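Local coordinates for protein multicopper oxidase type 1 (Nitrosomonas europaea, PDB 3G5W) that binds copper and probably works as a two-domain, laccase-like multicopper oxidase that passes electrons from its substrates to oxygen, at residues 20-25 with 144-149; 26-31 with 305-310; 38-43 with 124-129; 140-145 with 168-173. One frame throughout, in Å; residues are numbered along the deposited sequence.

Contact 1. Residues 20-25 with 144-149; sequences RDFHTF and SDWVSS
Phe-22 and Trp-146 meet edge to face, and they bury more surface than any other residues of this contact. The indole presents the edge of its six-membered ring, with CE3 of Trp-146 above the centre of the Phe-22 ring and 3.8 Å from Phe-22 CD1. The ring centroids lie 4.9 Å apart and the planes are inclined at 62°. With CG anti to its carbonyl carbon (chi1 -52°), Trp-146 turns its benzo edge to the phenyl face, while NE1 bonds to the hydroxyl of Thr-168. At its edge, near its plane, the Phe-22 ring meets backbone: CZ of Phe-22 comes within 3.3 Å of Val-147 O. The CG2 methyl of Thr-24 extends the apolar patch, lying at the edge of the indole 4.4 Å from Trp-146 CZ3.

Ser-148, next in buried area, sets its CB over one face of the Arg-20 guanidinium, 3.8 Å from Arg-20 NE. A water accepts from Arg-20 NH2 and donates to Ser-148 OG, which is also bonded to Asp-165, so this polar end is bridged by water. Strand 20-27 of the first cupredoxin domain thus packs on the end of strand 137-146 in the second, a domain interface of the two-domain multicopper oxidase fold.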
loop_
_atom_site.group_PDB
_atom_site.type_symbol
_atom_site.label_atom_id
_atom_site.label_comp_id
_atom_site.label_asym_id
_atom_site.label_seq_id
_atom_site.Cartn_x
_atom_site.Cartn_y
_atom_site.Cartn_z
ATOM N N ARG A 20 17.247 -20.162 -12.219
ATOM C CA ARG A 20 16.496 -20.131 -10.967
ATOM C C ARG A 20 15.237 -21.003 -11.030
ATOM O O ARG A 20 14.193 -20.584 -11.553
ATOM C CB ARG A 20 16.187 -18.678 -10.548
ATOM C CG ARG A 20 15.266 -18.496 -9.338
ATOM C CD ARG A 20 15.386 -19.604 -8.290
ATOM N NE ARG A 20 16.683 -19.627 -7.642
ATOM C CZ ARG A 20 17.255 -20.705 -7.112
ATOM N NH1 ARG A 20 16.672 -21.898 -7.157
ATOM N NH2 ARG A 20 18.437 -20.581 -6.542
ATOM N N ASP A 21 15.354 -22.218 -10.495
ATOM C CA ASP A 21 14.229 -23.140 -10.430
ATOM C C ASP A 21 13.536 -23.077 -9.070
ATOM O O ASP A 21 14.074 -22.505 -8.119
ATOM C CB ASP A 21 14.655 -24.575 -10.797
ATOM C CG ASP A 21 15.525 -25.240 -9.730
ATOM O OD1 ASP A 21 16.089 -24.548 -8.856
ATOM O OD2 ASP A 21 15.658 -26.482 -9.778
ATOM N N PHE A 22 12.333 -23.641 -8.990
ATOM C CA PHE A 22 11.587 -23.673 -7.739
ATOM C C PHE A 22 10.761 -24.949 -7.636
ATOM O O PHE A 22 10.224 -25.418 -8.633
ATOM C CB PHE A 22 10.671 -22.447 -7.634
ATOM C CG PHE A 22 10.834 -21.682 -6.350
ATOM C CD1 PHE A 22 10.109 -22.036 -5.214
ATOM C CD2 PHE A 22 11.723 -20.620 -6.272
ATOM C CE1 PHE A 22 10.269 -21.328 -4.021
ATOM C CE2 PHE A 22 11.886 -19.907 -5.090
ATOM C CZ PHE A 22 11.158 -20.268 -3.961
ATOM N N HIS A 23 10.668 -25.495 -6.425
ATOM C CA HIS A 23 9.824 -26.646 -6.129
ATOM C C HIS A 23 8.414 -26.134 -5.815
ATOM O O HIS A 23 8.233 -25.293 -4.929
ATOM C CB HIS A 23 10.401 -27.412 -4.933
ATOM C CG HIS A 23 9.749 -28.735 -4.668
ATOM N ND1 HIS A 23 8.382 -28.899 -4.584
ATOM C CD2 HIS A 23 10.286 -29.954 -4.424
ATOM C CE1 HIS A 23 8.107 -30.165 -4.322
ATOM N NE2 HIS A 23 9.245 -30.827 -4.226
ATOM N N THR A 24 7.426 -26.625 -6.555
ATOM C CA THR A 24 6.044 -26.178 -6.401
ATOM C C THR A 24 5.087 -27.346 -6.194
ATOM O O THR A 24 5.377 -28.486 -6.586
ATOM C CB THR A 24 5.558 -25.346 -7.622
ATOM O OG1 THR A 24 5.560 -26.162 -8.805
ATOM C CG2 THR A 24 6.427 -24.111 -7.840
ATOM N N PHE A 25 3.945 -27.047 -5.576
ATOM C CA PHE A 25 2.837 -27.988 -5.462
ATOM C C PHE A 25 1.762 -27.503 -6.424
ATOM O O PHE A 25 0.856 -26.759 -6.047
ATOM C CB PHE A 25 2.295 -28.052 -4.022
ATOM C CG PHE A 25 3.368 -28.110 -2.958
ATOM C CD1 PHE A 25 4.462 -28.958 -3.090
ATOM C CD2 PHE A 25 3.268 -27.328 -1.811
ATOM C CE1 PHE A 25 5.450 -29.011 -2.108
ATOM C CE2 PHE A 25 4.257 -27.382 -0.816
ATOM C CZ PHE A 25 5.347 -28.220 -0.975
ATOM N N SER A 144 3.634 -12.343 -8.280
ATOM C CA SER A 144 4.144 -13.161 -7.178
ATOM C C SER A 144 5.539 -12.742 -6.750
ATOM O O SER A 144 6.316 -12.235 -7.562
ATOM C CB SER A 144 4.184 -14.636 -7.577
ATOM O OG SER A 144 2.879 -15.156 -7.710
ATOM N N ASP A 145 5.842 -12.984 -5.473
ATOM C CA ASP A 145 7.141 -12.663 -4.872
ATOM C C ASP A 145 7.730 -13.935 -4.248
ATOM O O ASP A 145 7.030 -14.662 -3.537
ATOM C CB ASP A 145 6.953 -11.572 -3.816
ATOM C CG ASP A 145 6.012 -10.471 -4.291
ATOM O OD1 ASP A 145 6.418 -9.698 -5.172
ATOM O OD2 ASP A 145 4.865 -10.393 -3.804
ATOM N N TRP A 146 9.005 -14.211 -4.527
ATOM C CA TRP A 146 9.602 -15.501 -4.173
ATOM C C TRP A 146 10.836 -15.334 -3.295
ATOM O O TRP A 146 11.562 -14.354 -3.436
ATOM C CB TRP A 146 9.986 -16.295 -5.431
ATOM C CG TRP A 146 8.883 -16.454 -6.456
ATOM C CD1 TRP A 146 8.409 -15.490 -7.311
ATOM C CD2 TRP A 146 8.134 -17.646 -6.747
ATOM N NE1 TRP A 146 7.406 -16.006 -8.104
ATOM C CE2 TRP A 146 7.216 -17.324 -7.778
ATOM C CE3 TRP A 146 8.143 -18.950 -6.233
ATOM C CZ2 TRP A 146 6.324 -18.262 -8.313
ATOM C CZ3 TRP A 146 7.259 -19.887 -6.770
ATOM C CH2 TRP A 146 6.354 -19.533 -7.796
ATOM N N VAL A 147 11.061 -16.305 -2.405
ATOM C CA VAL A 147 12.247 -16.358 -1.542
ATOM C C VAL A 147 13.115 -17.555 -1.963
ATOM O O VAL A 147 12.810 -18.699 -1.615
ATOM C CB VAL A 147 11.859 -16.478 -0.044
ATOM C CG1 VAL A 147 13.106 -16.510 0.850
ATOM C CG2 VAL A 147 10.946 -15.315 0.383
ATOM N N SER A 148 14.188 -17.293 -2.712
ATOM C CA SER A 148 14.970 -18.365 -3.344
ATOM C C SER A 148 15.690 -19.314 -2.373
ATOM O O SER A 148 16.012 -20.452 -2.742
ATOM C CB SER A 148 15.962 -17.806 -4.372
ATOM O OG SER A 148 17.056 -17.174 -3.735
ATOM N N SER A 149 15.922 -18.863 -1.141
ATOM C CA SER A 149 16.558 -19.715 -0.124
ATOM C C SER A 149 15.723 -20.958 0.194
ATOM O O SER A 149 16.254 -21.949 0.692
ATOM C CB SER A 149 16.853 -18.928 1.152
ATOM O OG SER A 149 15.657 -18.647 1.860
HETATM O O HOH W 1 19.104 -17.926 -6.049
#

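Contact 2. Residues 26-31 with 305-310; sequences AFNGQV and LGMHNS
Asn-28 and Asn-309 supply the hydrogen bond between the two segments, amide to amide. ND2 of Asn-28 donates to Asn-309 OD1 over 2.9 Å, nearly straight at 164°. The acceptor lies in the plane of the Asn-28 amide, whereas the donor stands 30° out of the Asn-309 carbonyl plane, and the two amide planes are 67° apart. OD1 of Asn-28 accepts from the backbone N of Ser-8, so both ends of this amide are held and its rotation is fixed.

Asn-28 owes its position to a tight reversal. A type II turn from Ala-26 to Gly-29 overlaps a type I' turn from Phe-27 to Gln-30, ending strand 20-27 of the first cupredoxin domain and bringing the turn against residues 307-310, at the end of strand 306-308 from the C-terminal tail. Both Asn-28 and Gly-29 have positive phi.

Met-307 adds a van der Waals contact. Its methyl CE, at the end of a chain bent at its last torsion, comes from the opposite direction and reaches 3.6 Å from Asn-28 ND2. Gln-30 buries the most surface; its extended chain carries the terminal amide to a place beside the backbone of Asn-309 and Ser-310.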
loop_
_atom_site.group_PDB
_atom_site.type_symbol
_atom_site.label_atom_id
_atom_site.label_comp_id
_atom_site.label_asym_id
_atom_site.label_seq_id
_atom_site.Cartn_x
_atom_site.Cartn_y
_atom_site.Cartn_z
ATOM N N ALA A 26 1.872 -27.940 -7.673
ATOM C CA ALA A 26 1.156 -27.319 -8.777
ATOM C C ALA A 26 -0.145 -28.020 -9.139
ATOM O O ALA A 26 -0.190 -29.247 -9.303
ATOM C CB ALA A 26 2.068 -27.247 -9.990
ATOM N N PHE A 27 -1.202 -27.230 -9.296
ATOM C CA PHE A 27 -2.462 -27.753 -9.800
ATOM C C PHE A 27 -2.288 -28.178 -11.266
ATOM O O PHE A 27 -1.855 -27.380 -12.106
ATOM C CB PHE A 27 -3.589 -26.733 -9.630
ATOM C CG PHE A 27 -3.862 -26.357 -8.190
ATOM C CD1 PHE A 27 -4.440 -27.271 -7.316
ATOM C CD2 PHE A 27 -3.543 -25.088 -7.713
ATOM C CE1 PHE A 27 -4.685 -26.933 -5.979
ATOM C CE2 PHE A 27 -3.795 -24.732 -6.381
ATOM C CZ PHE A 27 -4.367 -25.656 -5.514
ATOM N N ASN A 28 -2.605 -29.442 -11.545
ATOM C CA ASN A 28 -2.382 -30.075 -12.858
ATOM C C ASN A 28 -0.947 -29.914 -13.368
ATOM O O ASN A 28 -0.712 -29.820 -14.577
ATOM C CB ASN A 28 -3.403 -29.582 -13.903
ATOM C CG ASN A 28 -4.759 -30.269 -13.787
ATOM O OD1 ASN A 28 -4.975 -31.125 -12.931
ATOM N ND2 ASN A 28 -5.691 -29.885 -14.663
ATOM N N GLY A 29 0.008 -29.882 -12.438
ATOM C CA GLY A 29 1.427 -29.763 -12.767
ATOM C C GLY A 29 1.847 -28.492 -13.497
ATOM O O GLY A 29 2.877 -28.483 -14.168
ATOM N N GLN A 30 1.062 -27.420 -13.353
ATOM C CA GLN A 30 1.369 -26.138 -13.988
ATOM C C GLN A 30 1.245 -24.960 -13.028
ATOM O O GLN A 30 0.451 -25.004 -12.085
ATOM C CB GLN A 30 0.485 -25.898 -15.222
ATOM C CG GLN A 30 -0.993 -25.730 -14.934
ATOM C CD GLN A 30 -1.758 -25.282 -16.156
ATOM O OE1 GLN A 30 -1.970 -24.085 -16.369
ATOM N NE2 GLN A 30 -2.152 -26.234 -16.980
ATOM N N VAL A 31 2.042 -23.916 -13.279
ATOM C CA VAL A 31 2.010 -22.668 -12.488
ATOM C C VAL A 31 2.112 -21.472 -13.454
ATOM O O VAL A 31 3.086 -21.370 -14.198
ATOM C CB VAL A 31 3.152 -22.598 -11.434
ATOM C CG1 VAL A 31 2.991 -21.355 -10.542
ATOM C CG2 VAL A 31 3.183 -23.848 -10.556
ATOM N N LEU A 305 -15.978 -21.802 -23.100
ATOM C CA LEU A 305 -15.911 -21.784 -21.641
ATOM C C LEU A 305 -15.577 -23.164 -21.077
ATOM O O LEU A 305 -15.894 -24.191 -21.691
ATOM C CB LEU A 305 -17.228 -21.275 -21.049
ATOM C CG LEU A 305 -17.644 -19.824 -21.318
ATOM C CD1 LEU A 305 -19.051 -19.571 -20.783
ATOM C CD2 LEU A 305 -16.660 -18.826 -20.713
ATOM N N GLY A 306 -14.924 -23.178 -19.918
ATOM C CA GLY A 306 -14.511 -24.416 -19.268
ATOM C C GLY A 306 -13.158 -24.247 -18.605
ATOM O O GLY A 306 -12.764 -23.128 -18.280
ATOM N N MET A 307 -12.450 -25.354 -18.400
ATOM C CA MET A 307 -11.109 -25.308 -17.820
ATOM C C MET A 307 -10.054 -25.473 -18.899
ATOM O O MET A 307 -10.170 -26.349 -19.760
ATOM C CB MET A 307 -10.933 -26.387 -16.744
ATOM C CG MET A 307 -9.580 -26.321 -16.028
ATOM S SD MET A 307 -9.387 -27.499 -14.662
ATOM C CE MET A 307 -8.999 -28.961 -15.599
ATOM N N HIS A 308 -9.018 -24.646 -18.848
ATOM C CA HIS A 308 -7.960 -24.699 -19.851
ATOM C C HIS A 308 -6.595 -24.944 -19.221
ATOM O O HIS A 308 -6.070 -24.089 -18.502
ATOM C CB HIS A 308 -7.959 -23.423 -20.711
ATOM C CG HIS A 308 -9.251 -23.193 -21.431
ATOM N ND1 HIS A 308 -9.565 -23.832 -22.612
ATOM C CD2 HIS A 308 -10.326 -22.433 -21.117
ATOM C CE1 HIS A 308 -10.771 -23.458 -23.003
ATOM N NE2 HIS A 308 -11.254 -22.611 -22.113
ATOM N N ASN A 309 -6.040 -26.129 -19.483
ATOM C CA ASN A 309 -4.647 -26.412 -19.143
ATOM C C ASN A 309 -3.761 -25.807 -20.212
ATOM O O ASN A 309 -4.222 -25.543 -21.321
ATOM C CB ASN A 309 -4.391 -27.918 -19.078
ATOM C CG ASN A 309 -5.253 -28.610 -18.056
ATOM O OD1 ASN A 309 -5.426 -28.126 -16.938
ATOM N ND2 ASN A 309 -5.810 -29.751 -18.435
ATOM N N SER A 310 -2.491 -25.592 -19.893
ATOM C CA SER A 310 -1.563 -25.066 -20.884
ATOM C C SER A 310 -0.161 -25.603 -20.717
ATOM O O SER A 310 0.384 -25.570 -19.618
ATOM C CB SER A 310 -1.506 -23.544 -20.830
ATOM O OG SER A 310 -0.514 -23.075 -21.740
#

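Contact 3. Residues 38-43 with 124-129; sequences VMEGDD and EPKNPL
Met-39 and Glu-124 pair as a parallel beta bridge with their CA atoms 4.8 Å apart. Two backbone bonds flank the pair: Glu-124 N donates to Val-38 O over 2.9 Å, and Glu-40 N donates to Glu-124 O over 2.8 Å.

A side chain continues the ladder where the strands stop. Glu-40 reaches out fully extended, with CG anti to its N (chi1 -172°), and OE1 of Glu-40 accepts from Lys-126 N over 3.1 Å at 167°, the donor lying close to the C-O axis. The same oxygen accepts a hydrogen bond from a water that itself accepts from Asn-127 N, so one carboxylate oxygen serves Lys-126 N directly and Asn-127 N through the water. With an alanine here, Lys-126 N would probably be left without its acceptor and the bridging water without its hold on this segment.

Van der Waals contacts of Met-39 and Lys-126, several of them with carbonyl oxygens, complete the contact. Bent at chi2 and chi3, Met-39 folds back so that its SD lies 3.4 Å from Glu-124 O and 4.0 Å from Lys-126 CG, while its CE touches Glu-124 CB. The aliphatic part of Lys-126 passes over the carbonyl of Glu-40.

Strands 35-39 and 118-124 are neighbours in a mixed sheet of the first domain; here one enters a type II turn toward strand 43-50 and the other leaves for helix 130-133.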
loop_
_atom_site.group_PDB
_atom_site.type_symbol
_atom_site.label_atom_id
_atom_site.label_comp_id
_atom_site.label_asym_id
_atom_site.label_seq_id
_atom_site.Cartn_x
_atom_site.Cartn_y
_atom_site.Cartn_z
ATOM N N VAL A 38 -15.781 -19.508 -16.832
ATOM C CA VAL A 38 -17.178 -19.911 -16.731
ATOM C C VAL A 38 -18.124 -18.712 -16.791
ATOM O O VAL A 38 -17.696 -17.561 -16.654
ATOM C CB VAL A 38 -17.456 -20.737 -15.421
ATOM C CG1 VAL A 38 -16.664 -22.043 -15.415
ATOM C CG2 VAL A 38 -17.155 -19.921 -14.163
ATOM N N MET A 39 -19.409 -18.987 -17.002
ATOM C CA MET A 39 -20.432 -17.949 -17.011
ATOM C C MET A 39 -21.003 -17.747 -15.606
ATOM O O MET A 39 -21.169 -18.708 -14.854
ATOM C CB MET A 39 -21.552 -18.318 -17.991
ATOM C CG MET A 39 -22.657 -17.268 -18.143
ATOM S SD MET A 39 -22.092 -15.695 -18.828
ATOM C CE MET A 39 -21.406 -16.231 -20.394
ATOM N N GLU A 40 -21.296 -16.495 -15.262
ATOM C CA GLU A 40 -22.038 -16.154 -14.049
ATOM C C GLU A 40 -23.288 -17.033 -13.928
ATOM O O GLU A 40 -24.080 -17.147 -14.874
ATOM C CB GLU A 40 -22.435 -14.677 -14.100
ATOM C CG GLU A 40 -23.045 -14.110 -12.830
ATOM C CD GLU A 40 -23.584 -12.688 -13.010
ATOM O OE1 GLU A 40 -23.564 -12.155 -14.147
ATOM O OE2 GLU A 40 -24.044 -12.105 -12.009
ATOM N N GLY A 41 -23.453 -17.658 -12.767
ATOM C CA GLY A 41 -24.591 -18.538 -12.517
ATOM C C GLY A 41 -24.354 -20.006 -12.835
ATOM O O GLY A 41 -25.199 -20.845 -12.514
ATOM N N ASP A 42 -23.223 -20.327 -13.469
ATOM C CA ASP A 42 -22.883 -21.730 -13.750
ATOM C C ASP A 42 -22.709 -22.484 -12.446
ATOM O O ASP A 42 -22.229 -21.921 -11.458
ATOM C CB ASP A 42 -21.592 -21.863 -14.562
ATOM C CG ASP A 42 -21.781 -21.577 -16.037
ATOM O OD1 ASP A 42 -20.763 -21.590 -16.765
ATOM O OD2 ASP A 42 -22.926 -21.335 -16.470
ATOM N N ASP A 43 -23.107 -23.753 -12.452
ATOM C CA ASP A 43 -22.923 -24.627 -11.304
ATOM C C ASP A 43 -21.653 -25.425 -11.509
ATOM O O ASP A 43 -21.578 -26.313 -12.377
ATOM C CB ASP A 43 -24.138 -25.538 -11.110
ATOM C CG ASP A 43 -25.389 -24.763 -10.722
ATOM O OD1 ASP A 43 -25.278 -23.723 -10.026
ATOM O OD2 ASP A 43 -26.495 -25.196 -11.113
ATOM N N GLU A 124 -17.527 -14.719 -16.356
ATOM C CA GLU A 124 -18.105 -13.789 -17.321
ATOM C C GLU A 124 -19.472 -13.335 -16.838
ATOM O O GLU A 124 -20.269 -14.164 -16.409
ATOM C CB GLU A 124 -18.260 -14.469 -18.685
ATOM C CG GLU A 124 -16.958 -14.762 -19.402
ATOM C CD GLU A 124 -16.273 -13.512 -19.937
ATOM O OE1 GLU A 124 -16.984 -12.565 -20.348
ATOM O OE2 GLU A 124 -15.023 -13.469 -19.953
ATOM N N PRO A 125 -19.749 -12.019 -16.891
ATOM C CA PRO A 125 -21.090 -11.556 -16.529
ATOM C C PRO A 125 -22.105 -11.911 -17.619
ATOM O O PRO A 125 -21.751 -11.947 -18.802
ATOM C CB PRO A 125 -20.919 -10.038 -16.409
ATOM C CG PRO A 125 -19.769 -9.715 -17.311
ATOM C CD PRO A 125 -18.855 -10.905 -17.274
ATOM N N LYS A 126 -23.344 -12.194 -17.225
ATOM C CA LYS A 126 -24.393 -12.488 -18.208
ATOM C C LYS A 126 -24.711 -11.261 -19.061
ATOM O O LYS A 126 -24.989 -11.381 -20.261
ATOM C CB LYS A 126 -25.654 -13.026 -17.538
ATOM C CG LYS A 126 -25.546 -14.483 -17.110
ATOM C CD LYS A 126 -26.896 -15.193 -17.225
ATOM C CE LYS A 126 -27.077 -16.221 -16.124
ATOM N NZ LYS A 126 -27.251 -15.587 -14.775
ATOM N N ASN A 127 -24.642 -10.089 -18.430
ATOM C CA ASN A 127 -24.799 -8.805 -19.106
ATOM C C ASN A 127 -23.610 -7.873 -18.843
ATOM O O ASN A 127 -23.611 -7.107 -17.873
ATOM C CB ASN A 127 -26.119 -8.152 -18.695
ATOM C CG ASN A 127 -27.321 -8.950 -19.156
ATOM O OD1 ASN A 127 -27.557 -9.104 -20.357
ATOM N ND2 ASN A 127 -28.083 -9.475 -18.204
ATOM N N PRO A 128 -22.578 -7.955 -19.700
ATOM C CA PRO A 128 -21.392 -7.114 -19.541
ATOM C C PRO A 128 -21.720 -5.633 -19.712
ATOM O O PRO A 128 -22.621 -5.277 -20.483
ATOM C CB PRO A 128 -20.464 -7.586 -20.670
ATOM C CG PRO A 128 -21.000 -8.889 -21.123
ATOM C CD PRO A 128 -22.469 -8.848 -20.866
ATOM N N LEU A 129 -20.996 -4.785 -18.985
ATOM C CA LEU A 129 -21.164 -3.338 -19.084
ATOM C C LEU A 129 -20.608 -2.829 -20.417
ATOM O O LEU A 129 -19.772 -3.494 -21.022
ATOM C CB LEU A 129 -20.473 -2.634 -17.912
ATOM C CG LEU A 129 -20.861 -2.990 -16.472
ATOM C CD1 LEU A 129 -20.010 -2.167 -15.524
ATOM C CD2 LEU A 129 -22.349 -2.765 -16.181
HETATM O O HOH W 2 -24.313 -9.579 -15.578
#

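Contact 4. Residues 140-145 with 168-173; sequences ILMLSD and TINAKS
Asn-170 reaches across to the backbone of strand 137-146, and its side chain mimics a strand residue beyond the point where its own strand ends. CB leaves the chain with CG anti to the carbonyl carbon (chi1 -59°), turning the amide along the neighbouring strand. CG of Asn-170 comes 3.8 Å from Ile-140 O. OD1 of Asn-170 accepts from Met-142 N over 2.8 Å and also lies against Met-142 CB. ND2 of Asn-170 donates to Ile-140 O over 3.0 Å, nearly straight at 170° and close to the plane of the amide, and it has a second acceptor in Phe-295 O. An alanine in its place is likely to leave Met-142 N and Ile-140 O without these partners in a buried setting.

The backbone carries the pairing on: Asn-170 N donates to Met-142 O over 2.8 Å, and Ser-144 and Thr-168 form an antiparallel hydrogen-bonded pair. Between them, Leu-143 and Ile-169 make a non-hydrogen-bonded pair, and CG2 of Ile-169 packs 3.7 Å from Leu-141 CB. A water donates to Met-142 O over 2.7 Å, accepts from Ala-171 N and bonds to Thr-168 OG1, which also accepts from Trp-146 NE1.

The Asn-170 amide thus serves backbone groups of strand 137-146 beyond the end of strand 166-169, while the water takes up Ala-171 N in the type I' turn from Ile-169 to Lys-172.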
loop_
_atom_site.group_PDB
_atom_site.type_symbol
_atom_site.label_atom_id
_atom_site.label_comp_id
_atom_site.label_asym_id
_atom_site.label_seq_id
_atom_site.Cartn_x
_atom_site.Cartn_y
_atom_site.Cartn_z
ATOM N N ILE A 140 -4.404 -11.899 -18.406
ATOM C CA ILE A 140 -4.330 -12.189 -16.974
ATOM C C ILE A 140 -2.870 -12.064 -16.545
ATOM O O ILE A 140 -2.003 -12.725 -17.125
ATOM C CB ILE A 140 -4.866 -13.612 -16.650
ATOM C CG1 ILE A 140 -6.362 -13.704 -16.984
ATOM C CG2 ILE A 140 -4.594 -13.984 -15.176
ATOM C CD1 ILE A 140 -6.916 -15.114 -17.006
ATOM N N LEU A 141 -2.601 -11.183 -15.580
ATOM C CA LEU A 141 -1.255 -11.046 -15.002
ATOM C C LEU A 141 -1.295 -11.310 -13.499
ATOM O O LEU A 141 -1.795 -10.485 -12.722
ATOM C CB LEU A 141 -0.638 -9.656 -15.240
ATOM C CG LEU A 141 -0.734 -8.712 -16.454
ATOM C CD1 LEU A 141 0.638 -8.083 -16.713
ATOM C CD2 LEU A 141 -1.313 -9.289 -17.730
ATOM N N MET A 142 -0.751 -12.456 -13.098
ATOM C CA MET A 142 -0.688 -12.829 -11.687
ATOM C C MET A 142 0.694 -12.505 -11.128
ATOM O O MET A 142 1.702 -12.994 -11.632
ATOM C CB MET A 142 -1.028 -14.315 -11.508
ATOM C CG MET A 142 -2.393 -14.692 -12.119
ATOM S SD MET A 142 -2.987 -16.345 -11.706
ATOM C CE MET A 142 -3.532 -16.080 -10.021
ATOM N N LEU A 143 0.724 -11.673 -10.091
ATOM C CA LEU A 143 1.971 -11.130 -9.557
ATOM C C LEU A 143 2.385 -11.883 -8.304
ATOM O O LEU A 143 1.587 -12.025 -7.375
ATOM C CB LEU A 143 1.796 -9.639 -9.229
ATOM C CG LEU A 143 1.141 -8.791 -10.329
ATOM C CD1 LEU A 143 0.792 -7.393 -9.818
ATOM C CD2 LEU A 143 2.039 -8.724 -11.571
ATOM N N SER A 144 3.634 -12.343 -8.280
ATOM C CA SER A 144 4.144 -13.161 -7.178
ATOM C C SER A 144 5.539 -12.742 -6.750
ATOM O O SER A 144 6.316 -12.235 -7.562
ATOM C CB SER A 144 4.184 -14.636 -7.577
ATOM O OG SER A 144 2.879 -15.156 -7.710
ATOM N N ASP A 145 5.842 -12.984 -5.473
ATOM C CA ASP A 145 7.141 -12.663 -4.872
ATOM C C ASP A 145 7.730 -13.935 -4.248
ATOM O O ASP A 145 7.030 -14.662 -3.537
ATOM C CB ASP A 145 6.953 -11.572 -3.816
ATOM C CG ASP A 145 6.012 -10.471 -4.291
ATOM O OD1 ASP A 145 6.418 -9.698 -5.172
ATOM O OD2 ASP A 145 4.865 -10.393 -3.804
ATOM N N THR A 168 7.675 -12.209 -10.187
ATOM C CA THR A 168 7.193 -12.800 -11.439
ATOM C C THR A 168 5.816 -12.296 -11.884
ATOM O O THR A 168 5.001 -11.895 -11.057
ATOM C CB THR A 168 7.157 -14.361 -11.367
ATOM O OG1 THR A 168 6.242 -14.784 -10.350
ATOM C CG2 THR A 168 8.552 -14.961 -11.088
ATOM N N ILE A 169 5.595 -12.293 -13.198
ATOM C CA ILE A 169 4.247 -12.250 -13.784
ATOM C C ILE A 169 3.990 -13.658 -14.319
ATOM O O ILE A 169 4.758 -14.152 -15.154
ATOM C CB ILE A 169 4.121 -11.265 -14.977
ATOM C CG1 ILE A 169 4.561 -9.845 -14.589
ATOM C CG2 ILE A 169 2.671 -11.260 -15.513
ATOM C CD1 ILE A 169 4.678 -8.874 -15.779
ATOM N N ASN A 170 2.938 -14.308 -13.821
ATOM C CA ASN A 170 2.616 -15.700 -14.206
ATOM C C ASN A 170 3.833 -16.628 -14.109
ATOM O O ASN A 170 4.119 -17.417 -15.022
ATOM C CB ASN A 170 1.973 -15.755 -15.593
ATOM C CG ASN A 170 0.695 -14.929 -15.672
ATOM O OD1 ASN A 170 0.118 -14.569 -14.646
ATOM N ND2 ASN A 170 0.255 -14.618 -16.893
ATOM N N ALA A 171 4.555 -16.491 -12.998
ATOM C CA ALA A 171 5.688 -17.363 -12.659
ATOM C C ALA A 171 6.927 -17.242 -13.555
ATOM O O ALA A 171 7.791 -18.121 -13.514
ATOM C CB ALA A 171 5.241 -18.831 -12.547
ATOM N N LYS A 172 7.017 -16.170 -14.348
ATOM C CA LYS A 172 8.278 -15.811 -15.020
ATOM C C LYS A 172 8.753 -14.403 -14.680
ATOM O O LYS A 172 7.947 -13.489 -14.519
ATOM C CB LYS A 172 8.185 -15.952 -16.543
ATOM C CG LYS A 172 7.777 -17.338 -17.044
ATOM C CD LYS A 172 8.731 -18.440 -16.578
ATOM C CE LYS A 172 9.856 -18.685 -17.555
ATOM N NZ LYS A 172 10.202 -20.150 -17.555
ATOM N N SER A 173 10.069 -14.238 -14.574
ATOM C CA SER A 173 10.667 -12.912 -14.473
ATOM C C SER A 173 11.143 -12.446 -15.846
ATOM O O SER A 173 11.539 -13.255 -16.690
ATOM C CB SER A 173 11.850 -12.911 -13.500
ATOM O OG SER A 173 11.494 -13.434 -12.230
HETATM O O HOH W 3 3.617 -14.794 -10.881
#

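How the contacts relate
Contacts 1 and 4 share Ser-144 and Asp-145 on strand 137-146, their centres about 12 Å apart, and the Trp-146 to Thr-168 hydrogen bond joins them. Contacts 1 and 2 follow strand 20-27 in turn, centres about 19 Å apart, and touch between Thr-24 and Val-31. Contact 3 has its centre about 34 Å from that of contact 1, across the chain's centre, yet Leu-305 links it to contact 2, since strands 306-308 and 35-39 adjoin in one sheet. Along the chain, contacts 3 and 4 are nested within the loop closed by contact 2, whose segments alternate with those of contact 1. The first domain is thereby tied both to the second domain and to the C-terminal tail.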